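Local coordinates for protein 2-hydroxyisobutyryl-CoA mutase large subunit (Aquincola tertiaricarbonis, PDB 4R3U) that catalyses, together with its small cobalamin-binding partner subunit, the isomerisation of 2-hydroxyisobutyryl-CoA and (S)-3-hydroxybutyryl-CoA, at residues S229-I232 against V233-I236; A210-L213 against K214-M217; N280-K284 against T285-V289. All blocks are in the same frame, centred on the assembly; numbering follows the deposited sequence.

How the contacts relate
Three local contacts illustrate how the chemistry of neighbouring turns follows their place in a barrel. Contacts 1 and 2 are buried, whereas contact 3 is only partly so and faces solvent on one side. Contact 1 lies wholly within helix 226-243, and its largely buried arginines share one aspartate. Contact 2 is the capped start of helix 213-219, closest of the three to the substrate and cobalamin. Contact 3 closes helix 264-283 with backbone and hydroxyl bonds. Helix 226-243, which carries contact 1, touches both of the others: contact 2 through Val-233 and Ala-210, and contact 3 through Arg-234 and Thr-285, while contacts 2 and 3 do not meet.

Contact 1. Residues S229-I232 against V233-I236; sequences SVRI and VRDI
Arg-231 swings its CG anti to the backbone N (chi1 172°) and then bends at chi2 (-92°), which turns its guanidinium toward Asp-235 one helical turn further on. The carboxylate receives it with OD2, 2.9 Å from Arg-231 NE. The N-H is well aimed, at 163°, and the oxygen lies close to the guanidinium plane; it is met from above its own carboxylate plane, and the two flat groups stand almost perpendicular. The other oxygen serves a second arginine: Arg-234 NH1 comes to 2.6 Å from Asp-235 OD1, near the plane of its guanidinium and on the syn lone pair. One carboxylate thus holds two guanidinium groups through different oxygens. Arg-234 also rests one face of its guanidinium on the aliphatic part of its neighbour, with NH1 3.6 Å from Arg-231 CG. The two like charges approach to 3.7 Å between Arg-231 NE and Arg-234 NH1, a closeness that the shared aspartate probably makes tolerable. Around this trio the polypeptide near the C-terminus completes the network: Arg-231 gives its terminal nitrogens to the carbonyls of Val-531 and Ala-532, Arg-234 NH2 bonds Glu-535 O, and Asp-235 OD2 accepts also from Leu-539 N.

Another side of the same turn is apolar. Ile-232 CG2 lies 4.0 Å from Ile-236 CD1, the two branched chains slanting across one another, and both lean on Trp-184 of helix 183-196. Regular backbone bonds run beneath, among them Ile-236 N to Ile-232 O at 2.8 Å. Such pairing of charges four residues apart, beside an apolar strip, is the classic i to i+4 salt bridge of an alpha-helix, here in helix 226-243, one of the helices around the TIM barrel, between strands 206-208 and 247-248, where Ile-236 lies close to the substrate-binding Val-208.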
ATOM      1  N   SER A 229     -29.630 -29.500  -2.003  1.00 29.52           N
ATOM      2  CA  SER A 229     -28.598 -28.610  -1.462  1.00 27.93           C
ATOM      3  C   SER A 229     -29.057 -27.142  -1.353  1.00 35.72           C
ATOM      4  O   SER A 229     -28.592 -26.409  -0.462  1.00 35.02           O
ATOM      5  CB  SER A 229     -27.340 -28.687  -2.305  1.00 26.92           C
ATOM      6  OG  SER A 229     -26.797 -29.986  -2.243  1.00 29.58           O
ATOM      7  N   VAL A 230     -29.948 -26.711  -2.280  1.00 33.76           N
ATOM      8  CA  VAL A 230     -30.496 -25.348  -2.293  1.00 32.08           C
ATOM      9  C   VAL A 230     -31.546 -25.253  -1.186  1.00 38.66           C
ATOM     10  O   VAL A 230     -31.611 -24.240  -0.455  1.00 40.85           O
ATOM     11  CB  VAL A 230     -30.987 -24.938  -3.704  1.00 33.75           C
ATOM     12  CG1 VAL A 230     -31.818 -23.653  -3.669  1.00 33.41           C
ATOM     13  CG2 VAL A 230     -29.797 -24.780  -4.650  1.00 31.67           C
ATOM     14  N   ARG A 231     -32.302 -26.353  -1.010  1.00 33.04           N
ATOM     15  CA  ARG A 231     -33.304 -26.474   0.044  1.00 33.42           C
ATOM     16  C   ARG A 231     -32.622 -26.312   1.448  1.00 36.26           C
ATOM     17  O   ARG A 231     -33.206 -25.707   2.346  1.00 37.36           O
ATOM     18  CB  ARG A 231     -34.059 -27.823  -0.115  1.00 33.40           C
ATOM     19  CG  ARG A 231     -35.001 -28.189   1.028  1.00 33.42           C
ATOM     20  CD  ARG A 231     -34.305 -29.024   2.084  1.00 33.03           C
ATOM     21  NE  ARG A 231     -35.156 -29.232   3.259  1.00 47.28           N
ATOM     22  CZ  ARG A 231     -35.967 -30.272   3.432  1.00 58.89           C
ATOM     23  NH1 ARG A 231     -36.050 -31.222   2.505  1.00 41.74           N
ATOM     24  NH2 ARG A 231     -36.693 -30.375   4.534  1.00 42.05           N
ATOM     25  N   ILE A 232     -31.383 -26.823   1.616  1.00 29.99           N
ATOM     26  CA  ILE A 232     -30.660 -26.674   2.874  1.00 28.72           C
ATOM     27  C   ILE A 232     -30.362 -25.180   3.092  1.00 34.61           C
ATOM     28  O   ILE A 232     -30.690 -24.655   4.168  1.00 36.22           O
ATOM     29  CB  ILE A 232     -29.401 -27.591   2.995  1.00 29.66           C
ATOM     30  CG1 ILE A 232     -29.773 -29.079   3.006  1.00 28.86           C
ATOM     31  CG2 ILE A 232     -28.617 -27.264   4.272  1.00 30.86           C
ATOM     32  CD1 ILE A 232     -28.675 -29.997   2.512  1.00 24.61           C
ATOM     33  N   VAL A 233     -29.809 -24.483   2.057  1.00 28.46           N
ATOM     34  CA  VAL A 233     -29.541 -23.037   2.117  1.00 26.46           C
ATOM     35  C   VAL A 233     -30.819 -22.288   2.524  1.00 32.99           C
ATOM     36  O   VAL A 233     -30.793 -21.420   3.399  1.00 34.26           O
ATOM     37  CB  VAL A 233     -28.932 -22.490   0.803  1.00 27.77           C
ATOM     38  CG1 VAL A 233     -28.594 -21.011   0.933  1.00 25.57           C
ATOM     39  CG2 VAL A 233     -27.679 -23.280   0.421  1.00 26.60           C
ATOM     40  N   ARG A 234     -31.941 -22.687   1.931  1.00 30.45           N
ATOM     41  CA  ARG A 234     -33.261 -22.123   2.197  1.00 31.38           C
ATOM     42  C   ARG A 234     -33.619 -22.352   3.663  1.00 37.16           C
ATOM     43  O   ARG A 234     -33.980 -21.405   4.351  1.00 39.09           O
ATOM     44  CB  ARG A 234     -34.265 -22.780   1.247  1.00 30.90           C
ATOM     45  CG  ARG A 234     -35.653 -22.190   1.215  1.00 32.61           C
ATOM     46  CD  ARG A 234     -36.647 -23.289   0.880  1.00 37.78           C
ATOM     47  NE  ARG A 234     -36.674 -24.316   1.925  1.00 40.75           N
ATOM     48  CZ  ARG A 234     -37.445 -25.395   1.913  1.00 48.50           C
ATOM     49  NH1 ARG A 234     -37.391 -26.265   2.908  1.00 34.66           N
ATOM     50  NH2 ARG A 234     -38.272 -25.618   0.906  1.00 36.36           N
ATOM     51  N   ASP A 235     -33.462 -23.582   4.163  1.00 33.89           N
ATOM     52  CA  ASP A 235     -33.709 -23.897   5.581  1.00 34.10           C
ATOM     53  C   ASP A 235     -32.799 -23.096   6.530  1.00 38.14           C
ATOM     54  O   ASP A 235     -33.232 -22.678   7.605  1.00 38.93           O
ATOM     55  CB  ASP A 235     -33.541 -25.393   5.840  1.00 34.55           C
ATOM     56  CG  ASP A 235     -34.608 -26.271   5.253  1.00 33.17           C
ATOM     57  OD1 ASP A 235     -35.456 -25.758   4.495  1.00 31.79           O
ATOM     58  OD2 ASP A 235     -34.578 -27.478   5.519  1.00 43.77           O
ATOM     59  N   ILE A 236     -31.550 -22.875   6.119  1.00 34.72           N
ATOM     60  CA  ILE A 236     -30.626 -22.068   6.918  1.00 34.03           C
ATOM     61  C   ILE A 236     -31.185 -20.648   6.979  1.00 37.24           C
ATOM     62  O   ILE A 236     -31.298 -20.083   8.068  1.00 38.29           O
ATOM     63  CB  ILE A 236     -29.164 -22.114   6.389  1.00 34.69           C
ATOM     64  CG1 ILE A 236     -28.560 -23.521   6.544  1.00 33.44           C
ATOM     65  CG2 ILE A 236     -28.300 -21.058   7.076  1.00 34.15           C
ATOM     66  CD1 ILE A 236     -27.249 -23.745   5.669  1.00 37.51           C
TER

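Contact 2. Residues A210-L213 against K214-M217; sequences ADIL and KEYM
Lys-214 curls back over Asp-211, its NZ 2.7 Å from Asp-211 O and in the plane of that carbonyl. The fold starts at chi1 (68°), which sets CG between the backbone N and the carbonyl carbon, and further bends at chi2 and chi4 bring the ammonium round. There it also forms a salt bridge with the next residue, 2.5 Å from Glu-215 OE2, on the anti side of the carboxylate. Meanwhile Lys-214 CG lies 3.4 Å from Asp-211 OD2, so the lysine meets the aspartate side chain with its aliphatic part, not its charge. Asp-211 OD1 instead receives the backbone N of Lys-214 at 3.3 Å, from above the carboxylate plane. A methionine in place of Lys-214 would take away the ammonium and would probably leave Asp-211 O without this donor and Glu-215 without its opposite charge.

Beyond the lysine, Ile-212 O takes bonds from both Glu-215 N and Tyr-216 N, while Ile-212 CG1 packs 3.7 Å from Tyr-216 CE2. A second shell fixes these groups: Tyr-278 OH and Ser-253 N hold the two Asp-211 oxygens, Asn-180 OD1 shares the ammonium, and Tyr-224 O and Ser-229 OG meet the Tyr-216 hydroxyl. The side chains of the substrate-binding Gln-209 and His-256 come to about 3 Å of that of Lys-214. What results is a side-chain-capped helix N-terminus following barrel strand 206-208, beside the pocket for substrate and cobalamin.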
ATOM      1  N   ALA A 210     -22.374 -20.902   3.569  1.00 24.24           N
ATOM      2  CA  ALA A 210     -23.547 -21.641   3.069  1.00 24.21           C
ATOM      3  C   ALA A 210     -23.880 -21.672   1.553  1.00 28.37           C
ATOM      4  O   ALA A 210     -24.473 -22.644   1.087  1.00 28.42           O
ATOM      5  CB  ALA A 210     -24.777 -21.290   3.895  1.00 25.00           C
ATOM      6  N   ASP A 211     -23.528 -20.622   0.805  1.00 26.22           N
ATOM      7  CA  ASP A 211     -23.784 -20.489  -0.646  1.00 26.19           C
ATOM      8  C   ASP A 211     -23.273 -21.675  -1.438  1.00 25.26           C
ATOM      9  O   ASP A 211     -22.084 -21.773  -1.719  1.00 21.52           O
ATOM     10  CB  ASP A 211     -23.189 -19.165  -1.209  1.00 26.70           C
ATOM     11  CG  ASP A 211     -23.450 -18.868  -2.675  1.00 27.43           C
ATOM     12  OD1 ASP A 211     -24.050 -19.733  -3.376  1.00 28.20           O
ATOM     13  OD2 ASP A 211     -23.031 -17.799  -3.135  1.00 31.76           O
ATOM     14  N   ILE A 212     -24.197 -22.546  -1.825  1.00 23.60           N
ATOM     15  CA  ILE A 212     -23.886 -23.753  -2.598  1.00 23.03           C
ATOM     16  C   ILE A 212     -23.794 -23.531  -4.113  1.00 25.94           C
ATOM     17  O   ILE A 212     -23.031 -24.212  -4.783  1.00 27.17           O
ATOM     18  CB  ILE A 212     -24.791 -24.933  -2.189  1.00 26.84           C
ATOM     19  CG1 ILE A 212     -24.139 -26.283  -2.486  1.00 26.49           C
ATOM     20  CG2 ILE A 212     -26.222 -24.811  -2.768  1.00 30.06           C
ATOM     21  CD1 ILE A 212     -23.083 -26.701  -1.512  1.00 26.12           C
ATOM     22  N   LEU A 213     -24.524 -22.566  -4.646  1.00 22.01           N
ATOM     23  CA  LEU A 213     -24.495 -22.289  -6.084  1.00 21.11           C
ATOM     24  C   LEU A 213     -23.085 -21.952  -6.581  1.00 27.73           C
ATOM     25  O   LEU A 213     -22.639 -22.488  -7.606  1.00 29.94           O
ATOM     26  CB  LEU A 213     -25.582 -21.256  -6.486  1.00 20.24           C
ATOM     27  CG  LEU A 213     -27.072 -21.678  -6.154  1.00 22.99           C
ATOM     28  CD1 LEU A 213     -28.043 -20.556  -6.356  1.00 23.10           C
ATOM     29  CD2 LEU A 213     -27.520 -22.889  -6.928  1.00 20.78           C
ATOM     30  N   LYS A 214     -22.330 -21.207  -5.767  1.00 23.11           N
ATOM     31  CA  LYS A 214     -20.968 -20.830  -6.096  1.00 22.50           C
ATOM     32  C   LYS A 214     -20.005 -21.998  -5.953  1.00 28.18           C
ATOM     33  O   LYS A 214     -18.904 -21.941  -6.481  1.00 28.20           O
ATOM     34  CB  LYS A 214     -20.534 -19.587  -5.283  1.00 24.72           C
ATOM     35  CG  LYS A 214     -20.378 -19.787  -3.790  1.00 21.03           C
ATOM     36  CD  LYS A 214     -18.957 -20.103  -3.365  1.00 12.27           C
ATOM     37  CE  LYS A 214     -18.840 -19.978  -1.863  1.00 22.47           C
ATOM     38  NZ  LYS A 214     -19.492 -21.104  -1.114  1.00 14.37           N
ATOM     39  N   GLU A 215     -20.410 -23.054  -5.213  1.00 26.18           N
ATOM     40  CA  GLU A 215     -19.629 -24.287  -5.022  1.00 24.65           C
ATOM     41  C   GLU A 215     -19.643 -25.092  -6.316  1.00 28.14           C
ATOM     42  O   GLU A 215     -18.597 -25.554  -6.754  1.00 27.79           O
ATOM     43  CB  GLU A 215     -20.193 -25.110  -3.853  1.00 25.52           C
ATOM     44  CG  GLU A 215     -19.926 -24.488  -2.475  1.00 26.70           C
ATOM     45  CD  GLU A 215     -18.464 -24.247  -2.158  1.00 24.92           C
ATOM     46  OE1 GLU A 215     -17.622 -25.035  -2.628  1.00 28.46           O
ATOM     47  OE2 GLU A 215     -18.148 -23.216  -1.530  1.00 36.78           O
ATOM     48  N   TYR A 216     -20.823 -25.194  -6.968  1.00 24.16           N
ATOM     49  CA  TYR A 216     -20.943 -25.881  -8.263  1.00 24.04           C
ATOM     50  C   TYR A 216     -20.197 -25.103  -9.351  1.00 28.09           C
ATOM     51  O   TYR A 216     -19.532 -25.689 -10.205  1.00 28.89           O
ATOM     52  CB  TYR A 216     -22.420 -26.092  -8.650  1.00 24.81           C
ATOM     53  CG  TYR A 216     -23.172 -26.972  -7.676  1.00 25.00           C
ATOM     54  CD1 TYR A 216     -22.881 -28.329  -7.561  1.00 26.31           C
ATOM     55  CD2 TYR A 216     -24.187 -26.454  -6.881  1.00 25.45           C
ATOM     56  CE1 TYR A 216     -23.556 -29.139  -6.643  1.00 28.13           C
ATOM     57  CE2 TYR A 216     -24.877 -27.256  -5.969  1.00 26.44           C
ATOM     58  CZ  TYR A 216     -24.550 -28.596  -5.843  1.00 31.07           C
ATOM     59  OH  TYR A 216     -25.218 -29.383  -4.932  1.00 26.66           O
ATOM     60  N   MET A 217     -20.305 -23.776  -9.283  1.00 23.65           N
ATOM     61  CA  MET A 217     -19.713 -22.811 -10.185  1.00 20.97           C
ATOM     62  C   MET A 217     -18.180 -22.731 -10.002  1.00 24.73           C
ATOM     63  O   MET A 217     -17.441 -22.706 -10.997  1.00 25.94           O
ATOM     64  CB  MET A 217     -20.296 -21.420  -9.856  1.00 21.62           C
ATOM     65  CG  MET A 217     -21.611 -21.105 -10.467  1.00 24.29           C
ATOM     66  SD  MET A 217     -21.854 -19.310 -10.342  1.00 26.91           S
ATOM     67  CE  MET A 217     -23.565 -19.217 -10.770  1.00 25.58           C
TER

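Contact 3. Residues N280-K284 against T285-V289; sequences NEVTK and TGMHV
Thr-285 folds back on Val-282 and makes the tightest point of this helix end. Its OG1 lies 2.5 Å from Val-282 O and donates to it nearly along the C=O axis. The rotation that seats the hydroxyl there is chi1 70°, with OG1 between the backbone N and the carbonyl carbon. From above the carbonyl plane the same oxygen also takes Thr-285 N, at 3.1 Å, so one residue grips it twice. OG1 accepts in turn a weak bond from Met-287 N, tying the hydroxyl to the departing chain. Thr-285 itself sits at the exposed turn, although its hydroxyl is tightly held.

The buried side chains here are Val-282, Met-287 and Val-289. Val-282 CG1 and Met-287 SD meet at 4.0 Å, the two side chains running alongside each other in the same direction. The Thr-283 methyl meets Val-289, CG2 to CG2 at 3.7 Å, and its CA-H points at Met-287 O, 3.2 Å from Thr-283 CA.

The contrast is with the turn itself. Thr-283 to Gly-286 form a type I beta turn, closed by Gly-286 N to Thr-283 O at 2.9 Å, and its tip is exposed. Gly-286 leaves the helical conformation with positive phi (92°), where a side chain would be jammed against the preceding carbonyl oxygen. Lys-284 runs extended along this outer side, and its NZ makes a long salt bridge with Glu-281 OE2, 3.9 Å away. A water spans Thr-283 O and Met-287 O, weakly at the latter.

Inward, Val-282 rests on Ile-237 and Thr-238 of helix 226-243, while Phe-292 covers Val-282, Thr-283 and Met-287; Thr-285 touches Arg-234. The turn lies at the C-terminal end of helix 264-283, beside helix 226-243, and leads into the loop toward barrel strand 298-302.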
ATOM      1  N   ASN A 280     -35.901 -16.288  -4.769  1.00 35.02           N
ATOM      2  CA  ASN A 280     -37.045 -17.003  -5.357  1.00 35.74           C
ATOM      3  C   ASN A 280     -37.394 -18.261  -4.545  1.00 41.18           C
ATOM      4  O   ASN A 280     -38.569 -18.503  -4.271  1.00 42.30           O
ATOM      5  CB  ASN A 280     -36.769 -17.367  -6.815  1.00 34.64           C
ATOM      6  CG  ASN A 280     -36.773 -16.199  -7.782  1.00 54.20           C
ATOM      7  OD1 ASN A 280     -37.521 -15.232  -7.645  1.00 48.53           O
ATOM      8  ND2 ASN A 280     -35.978 -16.297  -8.830  1.00 46.82           N
ATOM      9  N   GLU A 281     -36.368 -19.030  -4.131  1.00 37.41           N
ATOM     10  CA  GLU A 281     -36.526 -20.243  -3.336  1.00 37.60           C
ATOM     11  C   GLU A 281     -37.094 -19.976  -1.955  1.00 40.20           C
ATOM     12  O   GLU A 281     -37.934 -20.751  -1.494  1.00 41.11           O
ATOM     13  CB  GLU A 281     -35.193 -21.014  -3.239  1.00 37.67           C
ATOM     14  CG  GLU A 281     -35.048 -22.172  -4.211  1.00 48.62           C
ATOM     15  CD  GLU A 281     -36.309 -22.793  -4.757  1.00 60.50           C
ATOM     16  OE1 GLU A 281     -36.783 -22.324  -5.817  1.00 77.08           O
ATOM     17  OE2 GLU A 281     -36.832 -23.733  -4.120  1.00 47.21           O
ATOM     18  N   VAL A 282     -36.615 -18.899  -1.287  1.00 34.92           N
ATOM     19  CA  VAL A 282     -37.076 -18.494   0.048  1.00 34.64           C
ATOM     20  C   VAL A 282     -38.505 -17.922  -0.016  1.00 39.77           C
ATOM     21  O   VAL A 282     -39.339 -18.330   0.776  1.00 41.38           O
ATOM     22  CB  VAL A 282     -36.084 -17.559   0.797  1.00 37.02           C
ATOM     23  CG1 VAL A 282     -36.579 -17.258   2.209  1.00 37.45           C
ATOM     24  CG2 VAL A 282     -34.680 -18.168   0.853  1.00 35.21           C
ATOM     25  N   THR A 283     -38.791 -17.017  -0.971  1.00 37.42           N
ATOM     26  CA  THR A 283     -40.119 -16.406  -1.105  1.00 40.29           C
ATOM     27  C   THR A 283     -41.203 -17.394  -1.503  1.00 48.09           C
ATOM     28  O   THR A 283     -42.373 -17.187  -1.148  1.00 48.35           O
ATOM     29  CB  THR A 283     -40.111 -15.124  -1.947  1.00 44.58           C
ATOM     30  OG1 THR A 283     -39.668 -15.420  -3.267  1.00 46.59           O
ATOM     31  CG2 THR A 283     -39.269 -14.032  -1.328  1.00 40.75           C
ATOM     32  N   LYS A 284     -40.793 -18.501  -2.183  1.00 45.50           N
ATOM     33  CA  LYS A 284     -41.642 -19.612  -2.623  1.00 46.20           C
ATOM     34  C   LYS A 284     -42.306 -20.272  -1.405  1.00 50.15           C
ATOM     35  O   LYS A 284     -43.410 -20.791  -1.529  1.00 51.20           O
ATOM     36  CB  LYS A 284     -40.782 -20.625  -3.388  1.00 47.69           C
ATOM     37  CG  LYS A 284     -41.504 -21.502  -4.400  1.00 60.91           C
ATOM     38  CD  LYS A 284     -40.510 -22.498  -5.031  1.00 67.41           C
ATOM     39  CE  LYS A 284     -41.177 -23.798  -5.480  1.00 76.96           C
ATOM     40  NZ  LYS A 284     -40.229 -24.955  -5.500  1.00 81.53           N
ATOM     41  N   THR A 285     -41.655 -20.201  -0.219  1.00 45.26           N
ATOM     42  CA  THR A 285     -42.158 -20.745   1.063  1.00 44.10           C
ATOM     43  C   THR A 285     -43.261 -19.854   1.651  1.00 46.67           C
ATOM     44  O   THR A 285     -43.841 -20.192   2.684  1.00 47.14           O
ATOM     45  CB  THR A 285     -41.016 -20.843   2.124  1.00 46.20           C
ATOM     46  OG1 THR A 285     -40.640 -19.526   2.545  1.00 40.98           O
ATOM     47  CG2 THR A 285     -39.804 -21.621   1.644  1.00 39.79           C
ATOM     48  N   GLY A 286     -43.496 -18.708   1.030  1.00 42.57           N
ATOM     49  CA  GLY A 286     -44.460 -17.731   1.507  1.00 43.16           C
ATOM     50  C   GLY A 286     -43.836 -16.692   2.416  1.00 46.31           C
ATOM     51  O   GLY A 286     -44.534 -15.819   2.945  1.00 46.31           O
ATOM     52  N   MET A 287     -42.503 -16.776   2.611  1.00 43.82           N
ATOM     53  CA  MET A 287     -41.757 -15.806   3.411  1.00 42.54           C
ATOM     54  C   MET A 287     -41.574 -14.564   2.560  1.00 48.95           C
ATOM     55  O   MET A 287     -41.051 -14.663   1.454  1.00 49.73           O
ATOM     56  CB  MET A 287     -40.398 -16.360   3.861  1.00 42.64           C
ATOM     57  CG  MET A 287     -39.609 -15.366   4.676  1.00 45.79           C
ATOM     58  SD  MET A 287     -38.241 -16.065   5.591  1.00 48.57           S
ATOM     59  CE  MET A 287     -39.139 -16.780   6.961  1.00 46.76           C
ATOM     60  N   HIS A 288     -42.037 -13.409   3.060  1.00 47.08           N
ATOM     61  CA  HIS A 288     -41.930 -12.130   2.381  1.00 47.08           C
ATOM     62  C   HIS A 288     -40.469 -11.740   2.375  1.00 46.82           C
ATOM     63  O   HIS A 288     -39.770 -11.940   3.372  1.00 43.80           O
ATOM     64  CB  HIS A 288     -42.758 -11.069   3.134  1.00 50.77           C
ATOM     65  CG  HIS A 288     -42.870  -9.744   2.428  1.00 55.65           C
ATOM     66  ND1 HIS A 288     -41.803  -8.857   2.369  1.00 56.45           N
ATOM     67  CD2 HIS A 288     -43.930  -9.186   1.798  1.00 59.54           C
ATOM     68  CE1 HIS A 288     -42.239  -7.813   1.679  1.00 57.00           C
ATOM     69  NE2 HIS A 288     -43.509  -7.963   1.316  1.00 59.26           N
ATOM     70  N   VAL A 289     -40.021 -11.160   1.252  1.00 43.62           N
ATOM     71  CA  VAL A 289     -38.658 -10.656   1.025  1.00 41.86           C
ATOM     72  C   VAL A 289     -38.115  -9.853   2.206  1.00 44.57           C
ATOM     73  O   VAL A 289     -36.961 -10.044   2.594  1.00 42.76           O
ATOM     74  CB  VAL A 289     -38.497  -9.864  -0.301  1.00 46.95           C
ATOM     75  CG1 VAL A 289     -37.059  -9.934  -0.798  1.00 44.59           C
ATOM     76  CG2 VAL A 289     -39.474 -10.335  -1.377  1.00 48.87           C
TER
HETATM   77  O   HOH W   1     -43.208 -14.243  -0.201  1.00 46.86           O